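PDB 5CXX: ferulic acid esterase, AmCE1/Fae1A from Anaeromyces mucronatus, which probably hydrolyses feruloyl esters to free ferulic acid, the compound bound in this model, within an alpha/beta-hydrolase fold. Local coordinates for residues Phe179-Pro183 and Asp222-Gly226; Tyr61-Leu65 and Met157-Ser162; Leu4-Thr9 and Ile244-Pro249. All blocks are in the same frame, centred on the assembly; numbering follows the deposited sequence.

Contacts 1 and 2 are buried and both line the ferulic acid pocket, whereas contact 3 lies at the surface, its centre about 17 Å from the centre of the chain. The first two touch each other: in a probable hydrogen bond, Arg160 NH1 on the helix of contact 2 reaches Pro183 O on the loop of contact 1. Contacts 2 and 3 use strands of one mixed sheet, 58-62 inside it and 244-248 at one edge. Contact 1 packs two loops round a valine, contact 2 adds backbone N-H groups aimed at the ligand carboxylate, and contact 3 lays the N-terminal segment on that edge strand with mainly apolar side chains.

Contact 1 of 3, residues Phe179-Pro183 and Asp222-Gly226; sequences FAPAP and DSVVG. With FER (3-(4-hydroxy-3-methoxyphenyl)-2-propenoic acid), chain D.
Val225 drives its branched side chain into the loop 179-183, and its closest partners there are backbone atoms. Val225 CG2 rests 3.6 Å from Ala180 O, Val225 CB 3.6 Å from Pro181 O, and Val225 CG1 sits 3.6 Å from Ala182 CA. CG1, anti to the carbonyl carbon (chi1 -58°), is the methyl that reaches Ala182 and Pro183, while CG2 faces Ala180. Beside it, Ala180 CB meets Asp222 OD2 at 3.6 Å. Both segments also border ferulic acid: Ala182 CB and Pro183 CG approach from the same side of the ligand plane, Pro183 CG lying 3.4 Å from FER O4, and Val224 CG1 comes to 3.7 Å from FER C8.

One shell further out, Asp222 shapes the turn that presents Val225. Its OD1 takes two backbone N-H groups, that of Val224 in an Asx turn and that of Val225, whose N lies 2.9 Å from Asp222 OD1 and meets it from 52° out of the carboxylate plane. OD2 accepts from His253 ND1, consistent with a Ser156-His253-Asp222 catalytic triad. With an alanine here, His253 ND1 and both turn N-H groups would probably lose their acceptor, and the loop carrying Val225 would be freer to shift.

Between the segments the chemistry is van der Waals packing of Val225 on backbone carbonyls, with looser apolar contacts to Ala180 CB, Ala182 CB and Pro183 CD. Pro181 O is buried with no polar partner in the model; Val225 CB and CG2 lie against it. None of the directional bonds described here joins the two segments; those of Asp222 hold its own turn and His253.

Contact 2 of 3, residues Tyr61-Leu65 and Met157-Ser162; sequences YLHGL and MGARTS. With FER (3-(4-hydroxy-3-methoxyphenyl)-2-propenoic acid), chain D.
Leu65 N and Met157 N converge on one oxygen of the ferulic acid carboxylate. Leu65 N donates to FER O1 at 2.7 Å in a nearly straight bond (172°), and Met157 N reaches the same FER O1 at 2.8 Å. Two backbone donors, one from the loop after a strand and one from the first turn of the helix that follows Ser156, are what an alpha/beta-hydrolase uses as its oxyanion hole, and FER O1 probably occupies that site.

The side chains of Leu65 and Met157 pack beside this pair of bonds, crossing obliquely with Leu65 CD1 3.7 Å from Met157 CG. CG of Met157 is anti to its N (chi1 -167°), and the chain then bends at chi2 to carry SD to FER C10 and CE over the centre of one face of the Arg160 guanidinium, 3.3 Å above its plane. From the strand, Leu62 CD1 meets the helix at Gly158 O and Ser162 OG, with Thr161 CG2 beside it.

Backbone meets backbone most closely at Gly158, whose CA is 3.1 Å from His63 O. A CB on Gly158 would clash with Leu62 O and His63 O, as expected for the last glycine of a probable nucleophile elbow (Gly154, Ser156, Gly158). Internal bonds steady each side: His63 ND1 donates in the carbonyl plane to Gly64 O at 2.8 Å, and Met157 O accepts from Thr161 N and OG1 on opposite faces of its plane.

Asp123, from helix 116-123, salt-bridges Arg160, and Tyr122 of that helix touches both Leu65 and Met157. Leu62 is hydrogen-bonded through its backbone to strand 150-155, which leads into helix 157-168.

Contact 3 of 3, residues Leu4-Thr9 and Ile244-Pro249; sequences LQISNT and IWFEVP
Ile6 fits two of its branches to two neighbours on strand 244-248. Its chi1 of -60° sets CG2 anti to the backbone N, where Ile6 CG2 meets Phe246 CD1 at 3.5 Å; CG1 leaves on another branch, and Ile6 CD1 at its end lies 3.8 Å from Ile244 CG2. The isoleucine thus wedges into the notch between Ile244 and the phenyl ring. Before it, Leu4, poorly ordered, meets Ile244 tip to tip, CD1 to CD1 at 4.0 Å.

Phe246 is the broad bump on the strand side. With chi1 at 67° its ring lies against the bend of the other segment: Ser7 O sits over one face, 3.6 Å from Phe246 CE2, while Asn8 CA reaches the ring obliquely. Next comes a fork, the two methyls of Val248 straddling Asn8 O, which lies 3.4 Å from Val248 CG1 and 3.5 Å from Val248 CG2. The asparagine side chain then crosses the Pro249 ring at about a right angle, Asn8 ND2 resting 3.6 Å from Pro249 CD.

The two segments run in roughly the same direction, 25° apart, yet they do not pair as strands; strand side chains meet both side chains and backbone of 4-9. Strand 244-248 takes its backbone bonds from strand 213-219 and Thr220 just after it, and Ser7 O is satisfied by Asn264 of helix 255-266. What binds the N-terminal segment to this edge strand is therefore mostly apolar shape matching at the surface, with carbonyl oxygens resting on carbon.

Contact 1 of 3, residues Phe179-Pro183 and Asp222-Gly226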
# COMPACT_ATOMS: atom_id res chain seq x y z
N PHE A 179 2.26 4.48 -4.07
CA PHE A 179 2.24 4.67 -5.52
C PHE A 179 1.24 5.76 -5.83
O PHE A 179 0.03 5.58 -5.65
CB PHE A 179 1.89 3.33 -6.24
CG PHE A 179 2.59 2.12 -5.62
CD1 PHE A 179 3.90 2.21 -5.14
CD2 PHE A 179 1.87 0.90 -5.46
CE1 PHE A 179 4.50 1.14 -4.51
CE2 PHE A 179 2.50 -0.20 -4.86
CZ PHE A 179 3.82 -0.09 -4.36
N ALA A 180 1.78 6.93 -6.21
CA ALA A 180 0.99 8.13 -6.53
C ALA A 180 0.11 8.56 -5.37
O ALA A 180 -1.11 8.73 -5.55
CB ALA A 180 0.15 7.94 -7.82
N PRO A 181 0.69 8.82 -4.20
CA PRO A 181 -0.13 9.20 -3.03
C PRO A 181 -0.89 10.53 -3.19
O PRO A 181 -0.44 11.51 -3.78
CB PRO A 181 0.92 9.31 -1.89
CG PRO A 181 2.24 9.69 -2.60
CD PRO A 181 2.14 8.74 -3.84
N ALA A 182 -2.11 10.50 -2.65
CA ALA A 182 -3.05 11.62 -2.71
C ALA A 182 -2.62 12.79 -1.81
O ALA A 182 -1.90 12.57 -0.80
CB ALA A 182 -4.46 11.07 -2.27
N PRO A 183 -3.14 13.99 -2.09
CA PRO A 183 -2.89 15.14 -1.20
C PRO A 183 -3.49 14.94 0.17
O PRO A 183 -4.44 14.16 0.37
CB PRO A 183 -3.60 16.31 -1.88
CG PRO A 183 -4.66 15.64 -2.82
CD PRO A 183 -4.00 14.34 -3.25
N ASP A 222 0.48 12.88 -13.78
CA ASP A 222 -0.66 12.33 -13.04
C ASP A 222 -1.67 13.48 -12.87
O ASP A 222 -1.43 14.41 -12.09
CB ASP A 222 -0.22 11.75 -11.68
CG ASP A 222 -1.35 11.02 -11.00
OD1 ASP A 222 -2.46 11.59 -10.91
OD2 ASP A 222 -1.14 9.89 -10.53
N SER A 223 -2.81 13.34 -13.54
CA SER A 223 -3.85 14.37 -13.59
C SER A 223 -4.73 14.38 -12.30
O SER A 223 -5.55 15.33 -12.11
CB SER A 223 -4.76 14.13 -14.82
OG SER A 223 -5.35 12.86 -14.69
N VAL A 224 -4.54 13.41 -11.41
CA VAL A 224 -5.40 13.28 -10.23
C VAL A 224 -4.66 13.76 -8.98
O VAL A 224 -5.26 14.53 -8.20
CB VAL A 224 -5.86 11.85 -10.03
CG1 VAL A 224 -6.68 11.62 -8.70
CG2 VAL A 224 -6.72 11.44 -11.25
N VAL A 225 -3.40 13.33 -8.80
CA VAL A 225 -2.68 13.77 -7.60
C VAL A 225 -1.52 14.74 -7.91
O VAL A 225 -0.91 15.22 -7.00
CB VAL A 225 -2.14 12.57 -6.74
CG1 VAL A 225 -3.33 11.62 -6.32
CG2 VAL A 225 -1.03 11.74 -7.47
N GLY A 226 -1.23 14.97 -9.20
CA GLY A 226 -0.33 16.05 -9.60
C GLY A 226 1.04 15.98 -8.95
O GLY A 226 1.71 14.93 -9.02
C4 FER D . -7.90 14.79 -3.63
C5 FER D . -7.72 14.33 -4.97
C6 FER D . -7.60 12.99 -5.20
C3 FER D . -7.87 13.85 -2.58
C2 FER D . -7.78 12.51 -2.80
C1 FER D . -7.62 12.07 -4.11
C10 FER D . -7.76 13.48 -0.32
C7 FER D . -7.54 10.60 -4.34
C8 FER D . -7.72 10.01 -5.54
C9 FER D . -7.60 8.49 -5.62
O1 FER D . -7.37 7.76 -4.60
O2 FER D . -7.78 7.94 -6.74
O4 FER D . -8.03 16.10 -3.27
O3 FER D . -8.02 14.42 -1.35

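Contact 2 of 3, residues Tyr61-Leu65 and Met157-Ser162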
# COMPACT_ATOMS: atom_id res chain seq x y z
N TYR A 61 -2.07 -4.29 0.88
CA TYR A 61 -2.02 -3.43 -0.33
C TYR A 61 -3.36 -2.70 -0.47
O TYR A 61 -4.41 -3.37 -0.63
CB TYR A 61 -1.76 -4.36 -1.52
CG TYR A 61 -1.35 -3.70 -2.84
CD1 TYR A 61 -1.32 -2.30 -3.04
CD2 TYR A 61 -0.99 -4.52 -3.91
CE1 TYR A 61 -0.89 -1.79 -4.28
CE2 TYR A 61 -0.56 -3.98 -5.15
CZ TYR A 61 -0.54 -2.62 -5.30
OH TYR A 61 -0.13 -2.08 -6.49
N LEU A 62 -3.32 -1.37 -0.38
CA LEU A 62 -4.52 -0.54 -0.21
C LEU A 62 -4.93 0.14 -1.51
O LEU A 62 -4.16 0.87 -2.11
CB LEU A 62 -4.22 0.56 0.86
CG LEU A 62 -3.56 0.08 2.17
CD1 LEU A 62 -3.63 1.23 3.15
CD2 LEU A 62 -4.25 -1.17 2.79
N HIS A 63 -6.22 -0.05 -1.91
CA HIS A 63 -6.75 0.66 -3.05
C HIS A 63 -6.95 2.14 -2.84
O HIS A 63 -6.78 2.68 -1.74
CB HIS A 63 -8.10 0.01 -3.40
CG HIS A 63 -9.15 0.15 -2.31
ND1 HIS A 63 -9.81 1.34 -2.07
CD2 HIS A 63 -9.65 -0.76 -1.43
CE1 HIS A 63 -10.69 1.17 -1.08
NE2 HIS A 63 -10.60 -0.10 -0.67
N GLY A 64 -7.36 2.81 -3.91
CA GLY A 64 -7.58 4.25 -3.88
C GLY A 64 -9.01 4.67 -3.58
O GLY A 64 -9.90 3.87 -3.19
N LEU A 65 -9.24 5.97 -3.75
CA LEU A 65 -10.53 6.53 -3.42
C LEU A 65 -11.60 5.88 -4.30
O LEU A 65 -11.37 5.60 -5.49
CB LEU A 65 -10.52 8.07 -3.69
CG LEU A 65 -11.40 8.97 -2.85
CD1 LEU A 65 -10.95 8.91 -1.38
CD2 LEU A 65 -11.39 10.37 -3.46
N MET A 157 -5.26 7.36 -2.86
CA MET A 157 -5.64 7.53 -1.47
C MET A 157 -5.06 6.42 -0.57
O MET A 157 -4.76 6.65 0.60
CB MET A 157 -7.21 7.52 -1.33
CG MET A 157 -7.66 8.02 0.05
SD MET A 157 -7.41 9.84 0.18
CE MET A 157 -8.16 10.15 1.79
N GLY A 158 -4.94 5.21 -1.12
CA GLY A 158 -4.38 4.07 -0.34
C GLY A 158 -2.87 4.27 -0.10
O GLY A 158 -2.35 3.76 0.89
N ALA A 159 -2.23 5.03 -0.98
CA ALA A 159 -0.81 5.37 -0.81
C ALA A 159 -0.64 6.50 0.26
O ALA A 159 0.33 6.47 1.03
CB ALA A 159 -0.24 5.83 -2.16
N ARG A 160 -1.53 7.48 0.25
CA ARG A 160 -1.57 8.44 1.34
C ARG A 160 -1.76 7.72 2.68
O ARG A 160 -1.05 8.01 3.67
CB ARG A 160 -2.71 9.46 1.07
CG ARG A 160 -3.34 9.94 2.37
CD ARG A 160 -4.31 11.15 2.11
NE ARG A 160 -5.22 11.23 3.23
CZ ARG A 160 -6.00 12.31 3.43
NH1 ARG A 160 -5.92 13.37 2.60
NH2 ARG A 160 -6.86 12.31 4.45
N THR A 161 -2.67 6.74 2.68
CA THR A 161 -2.98 6.07 3.93
C THR A 161 -1.78 5.20 4.34
O THR A 161 -1.45 5.12 5.54
CB THR A 161 -4.27 5.20 3.75
OG1 THR A 161 -5.33 6.14 3.41
CG2 THR A 161 -4.62 4.45 5.06
N SER A 162 -1.13 4.56 3.37
CA SER A 162 0.07 3.75 3.68
C SER A 162 1.19 4.59 4.28
O SER A 162 1.86 4.17 5.23
CB SER A 162 0.60 3.04 2.42
OG SER A 162 -0.31 2.07 1.98
C4 FER D . -7.90 14.79 -3.63
C5 FER D . -7.72 14.33 -4.97
C6 FER D . -7.60 12.99 -5.20
C3 FER D . -7.87 13.85 -2.58
C2 FER D . -7.78 12.51 -2.80
C1 FER D . -7.62 12.07 -4.11
C10 FER D . -7.76 13.48 -0.32
C7 FER D . -7.54 10.60 -4.34
C8 FER D . -7.72 10.01 -5.54
C9 FER D . -7.60 8.49 -5.62
O1 FER D . -7.37 7.76 -4.60
O2 FER D . -7.78 7.94 -6.74
O4 FER D . -8.03 16.10 -3.27
O3 FER D . -8.02 14.42 -1.35

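Contact 3 of 3, residues Leu4-Thr9 and Ile244-Pro249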
# COMPACT_ATOMS: atom_id res chain seq x y z
N LEU A 4 20.41 -2.38 -4.75
CA LEU A 4 19.16 -1.80 -5.17
C LEU A 4 19.27 -1.14 -6.54
O LEU A 4 19.99 -0.20 -6.68
CB LEU A 4 18.83 -0.75 -4.12
CG LEU A 4 17.67 0.21 -4.21
CD1 LEU A 4 16.38 -0.52 -3.89
CD2 LEU A 4 17.88 1.36 -3.25
N GLN A 5 18.56 -1.63 -7.53
CA GLN A 5 18.56 -0.95 -8.85
C GLN A 5 17.13 -0.50 -9.26
O GLN A 5 16.39 -1.27 -9.81
CB GLN A 5 19.14 -1.84 -9.95
CG GLN A 5 20.17 -2.85 -9.49
CD GLN A 5 19.57 -4.25 -9.36
OE1 GLN A 5 18.50 -4.44 -8.78
NE2 GLN A 5 20.30 -5.24 -9.88
N ILE A 6 16.79 0.74 -8.94
CA ILE A 6 15.44 1.22 -9.17
C ILE A 6 15.22 1.41 -10.66
O ILE A 6 16.10 2.00 -11.35
CB ILE A 6 15.24 2.55 -8.39
CG1 ILE A 6 15.47 2.30 -6.89
CG2 ILE A 6 13.91 3.18 -8.71
CD1 ILE A 6 14.40 1.36 -6.31
N SER A 7 14.07 0.93 -11.15
CA SER A 7 13.75 1.14 -12.55
C SER A 7 12.48 1.96 -12.64
O SER A 7 11.60 1.87 -11.80
CB SER A 7 13.52 -0.16 -13.28
OG SER A 7 12.49 -0.82 -12.63
N ASN A 8 12.42 2.79 -13.67
CA ASN A 8 11.28 3.70 -13.73
C ASN A 8 10.08 3.12 -14.45
O ASN A 8 9.10 3.82 -14.61
CB ASN A 8 11.66 5.04 -14.35
CG ASN A 8 12.16 4.94 -15.74
OD1 ASN A 8 12.11 3.88 -16.37
ND2 ASN A 8 12.63 6.08 -16.27
N THR A 9 10.17 1.87 -14.85
CA THR A 9 8.99 1.15 -15.35
C THR A 9 9.04 -0.31 -14.92
O THR A 9 10.08 -0.83 -14.51
CB THR A 9 8.89 1.16 -16.89
OG1 THR A 9 9.94 0.35 -17.42
CG2 THR A 9 8.94 2.63 -17.45
N ILE A 244 13.08 6.13 -1.02
CA ILE A 244 13.30 6.08 -2.44
C ILE A 244 12.21 6.86 -3.14
O ILE A 244 11.03 6.66 -2.79
CB ILE A 244 13.19 4.61 -2.91
CG1 ILE A 244 14.34 3.79 -2.28
CG2 ILE A 244 13.13 4.48 -4.45
CD1 ILE A 244 14.02 2.22 -2.30
N TRP A 245 12.58 7.67 -4.12
CA TRP A 245 11.61 8.41 -4.90
C TRP A 245 11.97 8.32 -6.38
O TRP A 245 13.15 8.48 -6.72
CB TRP A 245 11.61 9.89 -4.44
CG TRP A 245 11.08 10.89 -5.46
CD1 TRP A 245 11.82 11.84 -6.09
CD2 TRP A 245 9.69 11.11 -5.91
NE1 TRP A 245 11.03 12.63 -6.91
CE2 TRP A 245 9.73 12.19 -6.84
CE3 TRP A 245 8.47 10.47 -5.66
CZ2 TRP A 245 8.61 12.68 -7.46
CZ3 TRP A 245 7.31 10.96 -6.33
CH2 TRP A 245 7.40 12.06 -7.20
N PHE A 246 10.93 8.05 -7.22
CA PHE A 246 11.18 8.15 -8.66
C PHE A 246 9.90 8.43 -9.39
O PHE A 246 8.80 8.19 -8.86
CB PHE A 246 11.84 6.86 -9.23
CG PHE A 246 10.93 5.64 -9.22
CD1 PHE A 246 10.86 4.85 -8.07
CD2 PHE A 246 10.13 5.33 -10.33
CE1 PHE A 246 10.01 3.73 -8.01
CE2 PHE A 246 9.25 4.16 -10.28
CZ PHE A 246 9.22 3.40 -9.10
N GLU A 247 10.05 8.91 -10.63
CA GLU A 247 8.87 9.25 -11.47
C GLU A 247 8.83 8.38 -12.69
O GLU A 247 9.85 8.06 -13.29
CB GLU A 247 8.89 10.76 -11.86
CG GLU A 247 8.73 11.62 -10.64
CD GLU A 247 8.85 13.08 -11.02
OE1 GLU A 247 9.95 13.60 -11.27
OE2 GLU A 247 7.84 13.77 -11.03
N VAL A 248 7.62 8.00 -13.09
CA VAL A 248 7.44 7.12 -14.24
C VAL A 248 7.16 7.98 -15.45
O VAL A 248 6.17 8.73 -15.45
CB VAL A 248 6.27 6.15 -13.98
CG1 VAL A 248 6.12 5.24 -15.19
CG2 VAL A 248 6.58 5.36 -12.66
N PRO A 249 8.06 7.99 -16.45
CA PRO A 249 7.96 9.03 -17.48
C PRO A 249 6.70 8.89 -18.38
O PRO A 249 6.48 7.79 -18.91
CB PRO A 249 9.26 8.85 -18.30
CG PRO A 249 9.67 7.48 -18.03
CD PRO A 249 9.25 7.15 -16.62